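Local coordinates for protein sialyltransferase 0160 (PDB 4R84) that probably transfers sialic acid from its CMP-activated donor to galactose-containing acceptors, as a glycosyltransferase of the GT-B fold, at residues Lys89-Tyr94 with Thr114-Thr119; Gln149-Trp154 with Ala185-Tyr190; Gln245-Pro250 with Asp301-Leu306. All blocks are in the same frame, centred on the assembly; numbering follows the deposited sequence.

Contact 1: residues Lys89-Tyr94 with Thr114-Thr119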
ATOM      1  N   LYS A  89      21.348  12.329 -21.384  1.00 23.33           N
ATOM      2  CA  LYS A  89      20.047  12.691 -21.926  1.00 23.87           C
ATOM      3  C   LYS A  89      19.110  11.484 -21.808  1.00 20.81           C
ATOM      4  O   LYS A  89      17.889  11.622 -21.861  1.00 27.18           O
ATOM      5  CB  LYS A  89      20.186  13.087 -23.393  1.00 36.11           C
ATOM      6  CG  LYS A  89      21.001  14.344 -23.643  1.00 44.44           C
ATOM      7  CD  LYS A  89      20.940  14.742 -25.112  1.00 58.04           C
ATOM      8  CE  LYS A  89      21.754  15.997 -25.390  1.00 66.08           C
ATOM      9  NZ  LYS A  89      23.218  15.704 -25.365  1.00 72.04           N
ATOM     10  N   GLN A  90      19.695  10.306 -21.629  1.00 23.43           N
ATOM     11  CA  GLN A  90      18.930   9.060 -21.484  1.00 27.60           C
ATOM     12  C   GLN A  90      19.821   8.018 -20.832  1.00 22.79           C
ATOM     13  O   GLN A  90      21.038   8.175 -20.787  1.00 24.42           O
ATOM     14  CB  GLN A  90      18.422   8.519 -22.827  1.00 28.36           C
ATOM     15  CG  GLN A  90      19.533   8.113 -23.782  1.00 30.28           C
ATOM     16  CD  GLN A  90      19.023   7.640 -25.133  1.00 38.08           C
ATOM     17  OE1 GLN A  90      17.821   7.581 -25.373  1.00 47.22           O
ATOM     18  NE2 GLN A  90      19.948   7.265 -26.013  1.00 42.71           N
ATOM     19  N   ASP A  91      19.214   6.931 -20.368  1.00 20.29           N
ATOM     20  CA  ASP A  91      19.957   5.840 -19.763  1.00 15.58           C
ATOM     21  C   ASP A  91      20.995   5.272 -20.717  1.00 18.16           C
ATOM     22  O   ASP A  91      20.835   5.335 -21.928  1.00 21.50           O
ATOM     23  CB  ASP A  91      19.017   4.707 -19.330  1.00 21.62           C
ATOM     24  CG  ASP A  91      18.087   5.107 -18.190  1.00 30.74           C
ATOM     25  OD1 ASP A  91      18.182   6.248 -17.686  1.00 25.82           O
ATOM     26  OD2 ASP A  91      17.267   4.252 -17.777  1.00 27.81           O
ATOM     27  N   GLU A  92      22.104   4.805 -20.168  1.00 18.14           N
ATOM     28  CA  GLU A  92      23.139   4.234 -21.010  1.00 19.64           C
ATOM     29  C   GLU A  92      23.887   3.156 -20.259  1.00 24.98           C
ATOM     30  O   GLU A  92      24.183   3.314 -19.071  1.00 19.45           O
ATOM     31  CB  GLU A  92      24.092   5.342 -21.485  1.00 19.57           C
ATOM     32  CG  GLU A  92      25.156   4.845 -22.424  1.00 22.54           C
ATOM     33  CD  GLU A  92      26.033   5.959 -22.957  1.00 33.61           C
ATOM     34  OE1 GLU A  92      27.009   5.659 -23.675  1.00 30.40           O
ATOM     35  OE2 GLU A  92      25.729   7.133 -22.672  1.00 30.43           O
ATOM     36  N   LYS A  93      24.231   2.067 -20.941  1.00 20.51           N
ATOM     37  CA  LYS A  93      24.980   1.024 -20.277  1.00 19.65           C
ATOM     38  C   LYS A  93      26.455   1.089 -20.643  1.00 23.72           C
ATOM     39  O   LYS A  93      26.859   1.454 -21.747  1.00 24.76           O
ATOM     40  CB  LYS A  93      24.379  -0.365 -20.559  1.00 26.61           C
ATOM     41  CG  LYS A  93      24.778  -1.047 -21.839  1.00 35.76           C
ATOM     42  CD  LYS A  93      24.066  -2.411 -21.937  1.00 30.45           C
ATOM     43  CE  LYS A  93      24.158  -2.991 -23.342  1.00 38.69           C
ATOM     44  NZ  LYS A  93      23.244  -4.141 -23.487  1.00 32.57           N
ATOM     45  N   TYR A  94      27.248   0.795 -19.631  1.00 19.25           N
ATOM     46  CA  TYR A  94      28.702   0.828 -19.692  1.00 22.01           C
ATOM     47  C   TYR A  94      29.176  -0.532 -19.240  1.00 31.11           C
ATOM     48  O   TYR A  94      28.795  -0.980 -18.160  1.00 28.88           O
ATOM     49  CB  TYR A  94      29.247   1.925 -18.784  1.00 19.91           C
ATOM     50  CG  TYR A  94      28.886   3.321 -19.205  1.00 22.77           C
ATOM     51  CD1 TYR A  94      27.637   3.847 -18.945  1.00 24.38           C
ATOM     52  CD2 TYR A  94      29.818   4.134 -19.840  1.00 27.01           C
ATOM     53  CE1 TYR A  94      27.306   5.110 -19.337  1.00 23.76           C
ATOM     54  CE2 TYR A  94      29.496   5.409 -20.233  1.00 33.92           C
ATOM     55  CZ  TYR A  94      28.239   5.896 -19.973  1.00 34.07           C
ATOM     56  OH  TYR A  94      27.906   7.172 -20.357  1.00 33.51           O
ATOM     57  N   THR A 114      24.459   0.346 -15.684  1.00 20.74           N
ATOM     58  CA  THR A 114      23.515   1.155 -16.426  1.00 14.36           C
ATOM     59  C   THR A 114      23.303   2.464 -15.650  1.00 18.03           C
ATOM     60  O   THR A 114      22.929   2.451 -14.480  1.00 19.87           O
ATOM     61  CB  THR A 114      22.163   0.413 -16.648  1.00 19.54           C
ATOM     62  OG1 THR A 114      22.399  -0.802 -17.376  1.00 23.19           O
ATOM     63  CG2 THR A 114      21.212   1.259 -17.465  1.00 18.50           C
ATOM     64  N   VAL A 115      23.597   3.585 -16.293  1.00 17.80           N
ATOM     65  CA  VAL A 115      23.377   4.895 -15.678  1.00 14.75           C
ATOM     66  C   VAL A 115      21.928   5.265 -15.818  1.00 20.46           C
ATOM     67  O   VAL A 115      21.385   5.261 -16.927  1.00 20.10           O
ATOM     68  CB  VAL A 115      24.274   5.969 -16.321  1.00 16.99           C
ATOM     69  CG1 VAL A 115      23.916   7.368 -15.809  1.00 18.64           C
ATOM     70  CG2 VAL A 115      25.739   5.641 -16.063  1.00 17.63           C
ATOM     71  N   VAL A 116      21.295   5.538 -14.684  1.00 16.86           N
ATOM     72  CA  VAL A 116      19.858   5.787 -14.651  1.00 15.60           C
ATOM     73  C   VAL A 116      19.547   7.128 -14.027  1.00 16.49           C
ATOM     74  O   VAL A 116      20.328   7.675 -13.257  1.00 17.25           O
ATOM     75  CB  VAL A 116      19.107   4.679 -13.875  1.00 16.29           C
ATOM     76  CG1 VAL A 116      19.345   3.336 -14.574  1.00 16.99           C
ATOM     77  CG2 VAL A 116      19.565   4.626 -12.432  1.00 17.13           C
ATOM     78  N   ALA A 117      18.366   7.637 -14.351  1.00 18.82           N
ATOM     79  CA  ALA A 117      17.869   8.837 -13.707  1.00 19.91           C
ATOM     80  C   ALA A 117      17.576   8.543 -12.244  1.00 16.95           C
ATOM     81  O   ALA A 117      17.226   7.422 -11.885  1.00 18.58           O
ATOM     82  CB  ALA A 117      16.605   9.327 -14.413  1.00 17.76           C
ATOM     83  N   PRO A 118      17.692   9.557 -11.386  1.00 16.27           N
ATOM     84  CA  PRO A 118      17.227   9.337 -10.017  1.00 16.16           C
ATOM     85  C   PRO A 118      15.715   9.116 -10.002  1.00 18.81           C
ATOM     86  O   PRO A 118      15.028   9.542 -10.938  1.00 17.62           O
ATOM     87  CB  PRO A 118      17.582  10.637  -9.303  1.00 16.36           C
ATOM     88  CG  PRO A 118      17.610  11.673 -10.410  1.00 20.59           C
ATOM     89  CD  PRO A 118      18.189  10.927 -11.598  1.00 17.55           C
ATOM     90  N   THR A 119      15.233   8.470  -8.948  1.00 15.26           N
ATOM     91  CA  THR A 119      13.804   8.180  -8.786  1.00 16.55           C
ATOM     92  C   THR A 119      13.315   8.836  -7.518  1.00 16.00           C
ATOM     93  O   THR A 119      13.954   8.703  -6.452  1.00 18.18           O
ATOM     94  CB  THR A 119      13.533   6.658  -8.728  1.00 16.14           C
ATOM     95  OG1 THR A 119      13.951   6.052  -9.956  1.00 21.33           O
ATOM     96  CG2 THR A 119      12.028   6.371  -8.510  1.00 16.92           C
TER
HETATM   97  O   HOH W   1      16.238   6.117 -15.709  1.00 29.20           O
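E92 and V115 form an antiparallel hydrogen-bonded pair. V115 N gives its hydrogen to E92 O at 2.9 Å, close to straight at 163°, while the return bond from E92 N to V115 O is weak at 3.4 Å. CA-H...O contacts use the same two carbonyls: D91 CA lies 3.2 Å from V115 O, and T114 CA approaches E92 O. K93 and T114 follow as a non-hydrogen-bonded pair, with K93 CB beside T114 OG1 and the rest of the lysine extended away from the partner strand.

The two strands, 92-101 and 106-125, form the beta hairpin of the N-terminal PKD-like domain, and the contact lies at the hairpin's open end. From here strand 106-125 runs on into the Rossmann-type sheet beside strands 149-154 and 197-204.

Apolar contact comes from Y94 and V115, where CE1 of the ring sits 3.7 Å from V115 CG2 and the two side chains cross at a slant. F83 packs edge-to-face with the Y94 ring.

Polar contact centres on the D91 carboxylate. With CG beside its own backbone N (chi1 -67°), the group lies along the backbone of V116, and OD1 receives a hydrogen from a water 2.8 Å away. That water in turn accepts from A117 N at 2.9 Å, linking the two segments just beyond the paired strands. OD1 is also 3.4 Å from V115 O, two acceptors side by side; its salt bridge to R196 NH1 probably eases this. E92 OE1 is hydrogen-bonded to T68 OG1.

Contact 2: residues Gln149-Trp154 with Ala185-Tyr190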
ATOM      1  N   GLN A 149      14.857   8.986  -2.941  1.00 18.76           N
ATOM      2  CA  GLN A 149      14.192   9.866  -1.994  1.00 17.33           C
ATOM      3  C   GLN A 149      12.685   9.576  -2.018  1.00 16.46           C
ATOM      4  O   GLN A 149      12.131   9.216  -3.054  1.00 17.62           O
ATOM      5  CB  GLN A 149      14.461  11.327  -2.352  1.00 18.55           C
ATOM      6  CG  GLN A 149      13.859  12.327  -1.391  1.00 39.88           C
ATOM      7  CD  GLN A 149      14.411  12.189   0.005  1.00 49.74           C
ATOM      8  OE1 GLN A 149      15.611  11.931   0.195  1.00 47.32           O
ATOM      9  NE2 GLN A 149      13.534  12.341   1.002  1.00 36.51           N
ATOM     10  N   ARG A 150      12.045   9.725  -0.862  1.00 14.76           N
ATOM     11  CA  ARG A 150      10.618   9.453  -0.724  1.00 13.58           C
ATOM     12  C   ARG A 150       9.942  10.651  -0.099  1.00 16.68           C
ATOM     13  O   ARG A 150      10.416  11.171   0.908  1.00 22.94           O
ATOM     14  CB  ARG A 150      10.370   8.211   0.141  1.00 13.89           C
ATOM     15  CG  ARG A 150      11.121   6.975  -0.359  1.00 17.46           C
ATOM     16  CD  ARG A 150      10.818   5.644   0.378  1.00 17.98           C
ATOM     17  NE  ARG A 150      11.440   4.634  -0.467  1.00 18.02           N
ATOM     18  CZ  ARG A 150      12.721   4.274  -0.412  1.00 19.45           C
ATOM     19  NH1 ARG A 150      13.516   4.689   0.570  1.00 19.88           N
ATOM     20  NH2 ARG A 150      13.185   3.433  -1.314  1.00 21.66           N
ATOM     21  N   PHE A 151       8.848  11.096  -0.716  1.00 14.66           N
ATOM     22  CA  PHE A 151       8.025  12.152  -0.136  1.00 12.82           C
ATOM     23  C   PHE A 151       6.744  11.494   0.323  1.00 17.10           C
ATOM     24  O   PHE A 151       6.099  10.838  -0.482  1.00 18.31           O
ATOM     25  CB  PHE A 151       7.707  13.244  -1.148  1.00 15.31           C
ATOM     26  CG  PHE A 151       8.888  14.111  -1.523  1.00 14.76           C
ATOM     27  CD1 PHE A 151      10.116  13.960  -0.903  1.00 18.82           C
ATOM     28  CD2 PHE A 151       8.730  15.124  -2.451  1.00 15.30           C
ATOM     29  CE1 PHE A 151      11.193  14.780  -1.239  1.00 22.20           C
ATOM     30  CE2 PHE A 151       9.822  15.956  -2.803  1.00 15.27           C
ATOM     31  CZ  PHE A 151      11.037  15.780  -2.182  1.00 20.58           C
ATOM     32  N   VAL A 152       6.360  11.696   1.582  1.00 15.82           N
ATOM     33  CA  VAL A 152       5.232  10.947   2.155  1.00 13.24           C
ATOM     34  C   VAL A 152       4.212  11.858   2.831  1.00 14.05           C
ATOM     35  O   VAL A 152       4.544  12.621   3.743  1.00 19.17           O
ATOM     36  CB  VAL A 152       5.711   9.894   3.180  1.00 14.81           C
ATOM     37  CG1 VAL A 152       4.494   9.158   3.787  1.00 12.97           C
ATOM     38  CG2 VAL A 152       6.660   8.850   2.539  1.00 12.94           C
ATOM     39  N   SER A 153       2.958  11.740   2.391  1.00 15.38           N
ATOM     40  CA  SER A 153       1.837  12.457   3.001  1.00 18.50           C
ATOM     41  C   SER A 153       0.750  11.483   3.367  1.00 16.35           C
ATOM     42  O   SER A 153      -0.074  11.138   2.521  1.00 15.82           O
ATOM     43  CB  SER A 153       1.280  13.508   2.041  1.00 19.82           C
ATOM     44  OG  SER A 153       2.211  14.570   1.901  1.00 23.51           O
ATOM     45  N   TRP A 154       0.765  11.049   4.626  1.00 15.41           N
ATOM     46  CA  TRP A 154      -0.181  10.076   5.153  1.00 13.78           C
ATOM     47  C   TRP A 154      -0.946  10.685   6.311  1.00 16.30           C
ATOM     48  O   TRP A 154      -0.351  11.270   7.206  1.00 23.21           O
ATOM     49  CB  TRP A 154       0.531   8.833   5.661  1.00 13.75           C
ATOM     50  CG  TRP A 154       1.109   7.928   4.640  1.00 15.51           C
ATOM     51  CD1 TRP A 154       0.736   7.794   3.336  1.00 15.14           C
ATOM     52  CD2 TRP A 154       2.182   7.014   4.858  1.00 17.90           C
ATOM     53  NE1 TRP A 154       1.534   6.837   2.725  1.00 18.33           N
ATOM     54  CE2 TRP A 154       2.425   6.348   3.642  1.00 14.56           C
ATOM     55  CE3 TRP A 154       2.987   6.711   5.968  1.00 18.32           C
ATOM     56  CZ2 TRP A 154       3.424   5.379   3.504  1.00 17.92           C
ATOM     57  CZ3 TRP A 154       3.978   5.743   5.831  1.00 19.07           C
ATOM     58  CH2 TRP A 154       4.189   5.092   4.606  1.00 21.00           C
ATOM     59  N   ALA A 185       5.009  21.843  -4.484  1.00 21.69           N
ATOM     60  CA  ALA A 185       6.177  22.714  -4.628  1.00 27.04           C
ATOM     61  C   ALA A 185       7.482  21.966  -4.336  1.00 25.51           C
ATOM     62  O   ALA A 185       8.509  22.221  -4.982  1.00 25.98           O
ATOM     63  CB  ALA A 185       6.045  23.944  -3.712  1.00 28.99           C
ATOM     64  N   ALA A 186       7.453  21.072  -3.350  1.00 21.74           N
ATOM     65  CA  ALA A 186       8.640  20.290  -2.991  1.00 21.30           C
ATOM     66  C   ALA A 186       9.039  19.376  -4.151  1.00 23.09           C
ATOM     67  O   ALA A 186      10.221  19.211  -4.447  1.00 22.16           O
ATOM     68  CB  ALA A 186       8.401  19.475  -1.722  1.00 24.18           C
ATOM     69  N   ILE A 187       8.055  18.789  -4.819  1.00 20.65           N
ATOM     70  CA  ILE A 187       8.349  17.932  -5.979  1.00 19.20           C
ATOM     71  C   ILE A 187       8.909  18.769  -7.132  1.00 20.96           C
ATOM     72  O   ILE A 187       9.870  18.382  -7.798  1.00 20.67           O
ATOM     73  CB  ILE A 187       7.098  17.173  -6.433  1.00 16.60           C
ATOM     74  CG1 ILE A 187       6.664  16.213  -5.321  1.00 20.45           C
ATOM     75  CG2 ILE A 187       7.381  16.409  -7.739  1.00 20.77           C
ATOM     76  CD1 ILE A 187       5.264  15.642  -5.492  1.00 18.93           C
ATOM     77  N   ASP A 188       8.312  19.933  -7.353  1.00 22.23           N
ATOM     78  CA  ASP A 188       8.782  20.840  -8.392  1.00 24.34           C
ATOM     79  C   ASP A 188      10.233  21.244  -8.166  1.00 20.85           C
ATOM     80  O   ASP A 188      11.038  21.188  -9.083  1.00 22.39           O
ATOM     81  CB  ASP A 188       7.911  22.092  -8.452  1.00 23.53           C
ATOM     82  CG  ASP A 188       8.306  23.000  -9.591  1.00 41.45           C
ATOM     83  OD1 ASP A 188       8.015  22.644 -10.756  1.00 46.84           O
ATOM     84  OD2 ASP A 188       8.926  24.046  -9.320  1.00 44.65           O
ATOM     85  N   GLU A 189      10.569  21.588  -6.928  1.00 21.43           N
ATOM     86  CA  GLU A 189      11.936  21.966  -6.584  1.00 23.54           C
ATOM     87  C   GLU A 189      12.900  20.794  -6.763  1.00 19.34           C
ATOM     88  O   GLU A 189      14.025  20.952  -7.249  1.00 23.64           O
ATOM     89  CB  GLU A 189      11.998  22.439  -5.134  1.00 28.04           C
ATOM     90  CG  GLU A 189      13.330  23.025  -4.734  1.00 47.06           C
ATOM     91  CD  GLU A 189      13.359  23.432  -3.275  1.00 64.96           C
ATOM     92  OE1 GLU A 189      12.759  22.701  -2.458  1.00 69.97           O
ATOM     93  OE2 GLU A 189      13.929  24.502  -2.956  1.00 66.12           O
ATOM     94  N   TYR A 190      12.449  19.610  -6.357  1.00 19.60           N
ATOM     95  CA  TYR A 190      13.281  18.422  -6.458  1.00 17.73           C
ATOM     96  C   TYR A 190      13.581  18.133  -7.917  1.00 19.60           C
ATOM     97  O   TYR A 190      14.723  17.854  -8.265  1.00 20.04           O
ATOM     98  CB  TYR A 190      12.608  17.213  -5.794  1.00 17.48           C
ATOM     99  CG  TYR A 190      13.553  16.045  -5.586  1.00 16.80           C
ATOM    100  CD1 TYR A 190      14.368  15.988  -4.458  1.00 19.10           C
ATOM    101  CD2 TYR A 190      13.623  14.994  -6.511  1.00 16.41           C
ATOM    102  CE1 TYR A 190      15.250  14.938  -4.252  1.00 20.75           C
ATOM    103  CE2 TYR A 190      14.502  13.927  -6.314  1.00 16.68           C
ATOM    104  CZ  TYR A 190      15.307  13.910  -5.183  1.00 22.04           C
ATOM    105  OH  TYR A 190      16.170  12.874  -4.974  1.00 20.30           O
TER
HETATM  106  O   HOH W   2      15.905  10.354  -5.620  1.00 24.32           O
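F151 points from strand 149-154 toward helix 181-192, where its ring meets A186, I187 and Y190. The setting is a Rossmann-type sheet with parallel strands in the order 169-175, 149-154, 106-125, 197-204. Helix 181-192 belongs to the beta-alpha-beta crossover from 169-175 to 197-204, which passes over the two strands between them. The short strand and helix segments accordingly run almost antiparallel, at 170°, with their axes 10.7 Å apart.

The tight part is the rim of the F151 ring. CD2 touches I187 CG1 at 3.7 Å, and CE2 lies 3.9 Å from A186 CB. The carbonyl of A186 also comes to this edge, near the ring plane, its oxygen 3.7 Å from CE2; the same oxygen accepts the helical bond from Y190 N. At CZ the phenylalanine turns its edge to the face of Y190 in an offset edge-to-face pair, the centroids 5.7 Å apart and the planes at 76°. Y172 of the neighbouring strand adds a further edge-to-face partner to F151, and I187 rests on I215 and L219 of helix 213-219, so this side is well enclosed.

Toward Q149 the contact thins out, and both Q149 and Y190 are partly exposed. Y190 CG stands anti to its backbone nitrogen (chi1 -167°), a setting that carries the ring from the helix toward the first residue of the strand, where OH is 3.5 Å from Q149 CB. The glutamine chain then bends back, and its NE2 makes a weak bond to R150 O instead of joining the helix. A water links the two residues here: it accepts from Q149 N at 3.2 Å and lies 2.6 Å from Y190 OH.

Contact 3: residues Gln245-Pro250 with Asp301-Leu306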
ATOM      1  N   GLN A 245     -22.582   0.176  -7.566  1.00 23.87           N
ATOM      2  CA  GLN A 245     -23.542   1.170  -8.008  1.00 22.35           C
ATOM      3  C   GLN A 245     -23.381   1.505  -9.483  1.00 26.70           C
ATOM      4  O   GLN A 245     -24.299   2.036 -10.105  1.00 29.52           O
ATOM      5  CB  GLN A 245     -23.411   2.433  -7.151  1.00 27.60           C
ATOM      6  CG  GLN A 245     -23.917   2.250  -5.723  1.00 35.91           C
ATOM      7  CD  GLN A 245     -23.568   3.411  -4.801  1.00 44.77           C
ATOM      8  OE1 GLN A 245     -22.576   4.111  -5.002  1.00 42.56           O
ATOM      9  NE2 GLN A 245     -24.398   3.624  -3.788  1.00 53.01           N
ATOM     10  N   TRP A 246     -22.226   1.157 -10.046  1.00 23.66           N
ATOM     11  CA  TRP A 246     -21.865   1.527 -11.416  1.00 24.12           C
ATOM     12  C   TRP A 246     -22.030   0.369 -12.415  1.00 27.52           C
ATOM     13  O   TRP A 246     -22.075   0.590 -13.631  1.00 30.46           O
ATOM     14  CB  TRP A 246     -20.411   2.040 -11.407  1.00 24.03           C
ATOM     15  CG  TRP A 246     -19.759   2.278 -12.727  1.00 26.73           C
ATOM     16  CD1 TRP A 246     -19.825   3.409 -13.492  1.00 26.51           C
ATOM     17  CD2 TRP A 246     -18.876   1.384 -13.406  1.00 26.05           C
ATOM     18  NE1 TRP A 246     -19.054   3.256 -14.623  1.00 24.93           N
ATOM     19  CE2 TRP A 246     -18.459   2.020 -14.590  1.00 23.45           C
ATOM     20  CE3 TRP A 246     -18.411   0.095 -13.133  1.00 28.65           C
ATOM     21  CZ2 TRP A 246     -17.602   1.409 -15.502  1.00 24.18           C
ATOM     22  CZ3 TRP A 246     -17.573  -0.504 -14.027  1.00 21.96           C
ATOM     23  CH2 TRP A 246     -17.168   0.150 -15.205  1.00 23.98           C
ATOM     24  N   LYS A 247     -22.139  -0.857 -11.905  1.00 26.04           N
ATOM     25  CA  LYS A 247     -21.975  -2.052 -12.737  1.00 28.61           C
ATOM     26  C   LYS A 247     -23.056  -2.206 -13.811  1.00 32.17           C
ATOM     27  O   LYS A 247     -22.826  -2.867 -14.827  1.00 30.29           O
ATOM     28  CB  LYS A 247     -21.925  -3.314 -11.864  1.00 25.35           C
ATOM     29  CG  LYS A 247     -23.226  -3.689 -11.135  1.00 34.06           C
ATOM     30  CD  LYS A 247     -23.033  -4.993 -10.356  1.00 33.97           C
ATOM     31  CE  LYS A 247     -24.220  -5.337  -9.453  1.00 33.43           C
ATOM     32  NZ  LYS A 247     -25.504  -5.396 -10.210  1.00 42.36           N
ATOM     33  N   ASP A 248     -24.218  -1.594 -13.597  1.00 27.37           N
ATOM     34  CA  ASP A 248     -25.312  -1.737 -14.555  1.00 34.20           C
ATOM     35  C   ASP A 248     -25.429  -0.550 -15.506  1.00 36.80           C
ATOM     36  O   ASP A 248     -26.322  -0.519 -16.349  1.00 45.92           O
ATOM     37  CB  ASP A 248     -26.635  -1.942 -13.810  1.00 38.53           C
ATOM     38  CG  ASP A 248     -26.628  -3.191 -12.950  1.00 40.75           C
ATOM     39  OD1 ASP A 248     -26.199  -4.250 -13.454  1.00 39.82           O
ATOM     40  OD2 ASP A 248     -27.037  -3.113 -11.771  1.00 44.83           O
ATOM     41  N   THR A 249     -24.510   0.408 -15.390  1.00 33.06           N
ATOM     42  CA  THR A 249     -24.512   1.588 -16.248  1.00 32.14           C
ATOM     43  C   THR A 249     -24.366   1.200 -17.718  1.00 35.83           C
ATOM     44  O   THR A 249     -23.438   0.482 -18.082  1.00 35.02           O
ATOM     45  CB  THR A 249     -23.378   2.558 -15.856  1.00 38.21           C
ATOM     46  OG1 THR A 249     -23.510   2.915 -14.475  1.00 39.85           O
ATOM     47  CG2 THR A 249     -23.435   3.812 -16.700  1.00 36.51           C
ATOM     48  N   PRO A 250     -25.281   1.682 -18.573  1.00 42.60           N
ATOM     49  CA  PRO A 250     -25.243   1.324 -19.997  1.00 39.88           C
ATOM     50  C   PRO A 250     -24.000   1.854 -20.703  1.00 39.42           C
ATOM     51  O   PRO A 250     -23.604   2.997 -20.472  1.00 37.52           O
ATOM     52  CB  PRO A 250     -26.514   1.975 -20.558  1.00 47.78           C
ATOM     53  CG  PRO A 250     -26.803   3.096 -19.618  1.00 46.64           C
ATOM     54  CD  PRO A 250     -26.405   2.582 -18.264  1.00 46.49           C
ATOM     55  N   ASP A 301     -14.434 -10.984 -11.088  1.00 31.43           N
ATOM     56  CA  ASP A 301     -14.792 -12.312 -11.604  1.00 32.98           C
ATOM     57  C   ASP A 301     -16.207 -12.706 -11.200  1.00 35.56           C
ATOM     58  O   ASP A 301     -17.009 -13.118 -12.040  1.00 33.98           O
ATOM     59  CB  ASP A 301     -13.822 -13.386 -11.094  1.00 45.55           C
ATOM     60  CG  ASP A 301     -12.404 -13.191 -11.595  1.00 54.65           C
ATOM     61  OD1 ASP A 301     -12.233 -12.806 -12.769  1.00 61.03           O
ATOM     62  OD2 ASP A 301     -11.461 -13.431 -10.809  1.00 55.74           O
ATOM     63  N   VAL A 302     -16.498 -12.616  -9.904  1.00 27.98           N
ATOM     64  CA  VAL A 302     -17.774 -13.139  -9.386  1.00 27.60           C
ATOM     65  C   VAL A 302     -18.968 -12.268  -9.766  1.00 37.65           C
ATOM     66  O   VAL A 302     -20.093 -12.756  -9.849  1.00 39.87           O
ATOM     67  CB  VAL A 302     -17.757 -13.314  -7.847  1.00 31.61           C
ATOM     68  CG1 VAL A 302     -16.669 -14.298  -7.440  1.00 37.04           C
ATOM     69  CG2 VAL A 302     -17.571 -11.979  -7.140  1.00 36.75           C
ATOM     70  N   GLU A 303     -18.735 -10.987 -10.006  1.00 34.01           N
ATOM     71  CA  GLU A 303     -19.811 -10.110 -10.445  1.00 30.77           C
ATOM     72  C   GLU A 303     -19.837 -10.022 -11.964  1.00 31.56           C
ATOM     73  O   GLU A 303     -19.012  -9.351 -12.576  1.00 29.17           O
ATOM     74  CB  GLU A 303     -19.675  -8.726  -9.800  1.00 31.06           C
ATOM     75  CG  GLU A 303     -20.668  -7.724 -10.325  1.00 30.88           C
ATOM     76  CD  GLU A 303     -22.098  -8.239 -10.231  1.00 44.12           C
ATOM     77  OE1 GLU A 303     -22.596  -8.451  -9.108  1.00 39.62           O
ATOM     78  OE2 GLU A 303     -22.720  -8.440 -11.296  1.00 45.17           O
ATOM     79  N   ALA A 304     -20.806 -10.703 -12.578  1.00 31.84           N
ATOM     80  CA  ALA A 304     -20.783 -10.883 -14.026  1.00 34.04           C
ATOM     81  C   ALA A 304     -20.839  -9.569 -14.789  1.00 27.88           C
ATOM     82  O   ALA A 304     -20.280  -9.472 -15.883  1.00 30.27           O
ATOM     83  CB  ALA A 304     -21.924 -11.787 -14.464  1.00 36.91           C
ATOM     84  N   ASN A 305     -21.475  -8.550 -14.212  1.00 26.88           N
ATOM     85  CA  ASN A 305     -21.566  -7.260 -14.893  1.00 28.15           C
ATOM     86  C   ASN A 305     -20.278  -6.435 -14.785  1.00 23.21           C
ATOM     87  O   ASN A 305     -20.247  -5.285 -15.221  1.00 30.80           O
ATOM     88  CB  ASN A 305     -22.728  -6.438 -14.347  1.00 31.40           C
ATOM     89  CG  ASN A 305     -24.075  -6.920 -14.872  1.00 45.38           C
ATOM     90  OD1 ASN A 305     -24.195  -7.307 -16.030  1.00 41.55           O
ATOM     91  ND2 ASN A 305     -25.089  -6.899 -14.018  1.00 51.38           N
ATOM     92  N   LEU A 306     -19.233  -7.022 -14.212  1.00 26.97           N
ATOM     93  CA  LEU A 306     -17.930  -6.360 -14.149  1.00 25.41           C
ATOM     94  C   LEU A 306     -16.882  -7.085 -14.985  1.00 31.98           C
ATOM     95  O   LEU A 306     -15.703  -6.714 -14.975  1.00 25.70           O
ATOM     96  CB  LEU A 306     -17.436  -6.255 -12.700  1.00 25.91           C
ATOM     97  CG  LEU A 306     -18.176  -5.254 -11.808  1.00 26.22           C
ATOM     98  CD1 LEU A 306     -17.589  -5.263 -10.407  1.00 25.96           C
ATOM     99  CD2 LEU A 306     -18.181  -3.830 -12.376  1.00 23.94           C
TER
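K247 touches three residues of 301-306: L306 and N305 at CB, E303 at CD and CE. Its CB lies 3.8 Å from L306 CD2 and also faces N305 CB. CG is wedged between the backbone nitrogen and the carbonyl carbon (chi1 68°), which sets the extended middle of the chain over E303. There the lysine and glutamate side chains cross at about a right angle, with CD 3.4 Å from the E303 carboxyl carbon CD and CE 3.5 Å from E303 OE1. A bend at the last torsion of K247 (chi4 56°) turns the tip back to its own segment, where K247 NZ makes a salt bridge of 3.2 Å with D248 OD2. E303 OE2 remains 4.3 Å from NZ, beyond a salt bridge, yet its charge would still probably favour the ammonium group.

The glutamate is itself held in place: OE2 uses its anti lone pair to accept from N305 N at 3.2 Å. D248 OD1 comes within 2.9 Å of N305 ND2, but the angle is poor for a hydrogen bond, and the carboxylate and amide planes stand 85° apart. On the buried side, L306 CD2 serves two partners, since besides K247 CB it touches the edge of the W246 ring at CZ3. K252 NZ ties the two backbones together by hydrogen bonds to K247 O and N305 O.

W246 O takes T249 N and T249 OG1 from the same face of its plane. The whole is a surface meeting of two helix-to-helix links in the sialyltransferase part of the chain: a type I beta turn, W246 to T249, between helices 237-246 and 252-267, against the 3-10 turn 304-306 between helices 299-302 and 307-313.

Contacts 1 and 2 share one sheet, since strand 106-125 of the first is the neighbour of strand 149-154 in the second; their centres are 22 Å apart and their nearest atoms about 4 Å apart without touching. Contact 3 stands well apart, its centre about 44 Å from that of contact 1 and 37 Å from that of contact 2. Contact 1 belongs to the junction with the PKD-like domain, whereas contacts 2 and 3 both belong to the sialyltransferase part of the chain. In a GT-B enzyme the donor sits in the cleft between two Rossmann-like domains, here occupied by CMP-3-fluoro-N-acetylneuraminic acid. The calcium site, with Y351, S354, L356, N358 and D401, uses no residue of the three contacts.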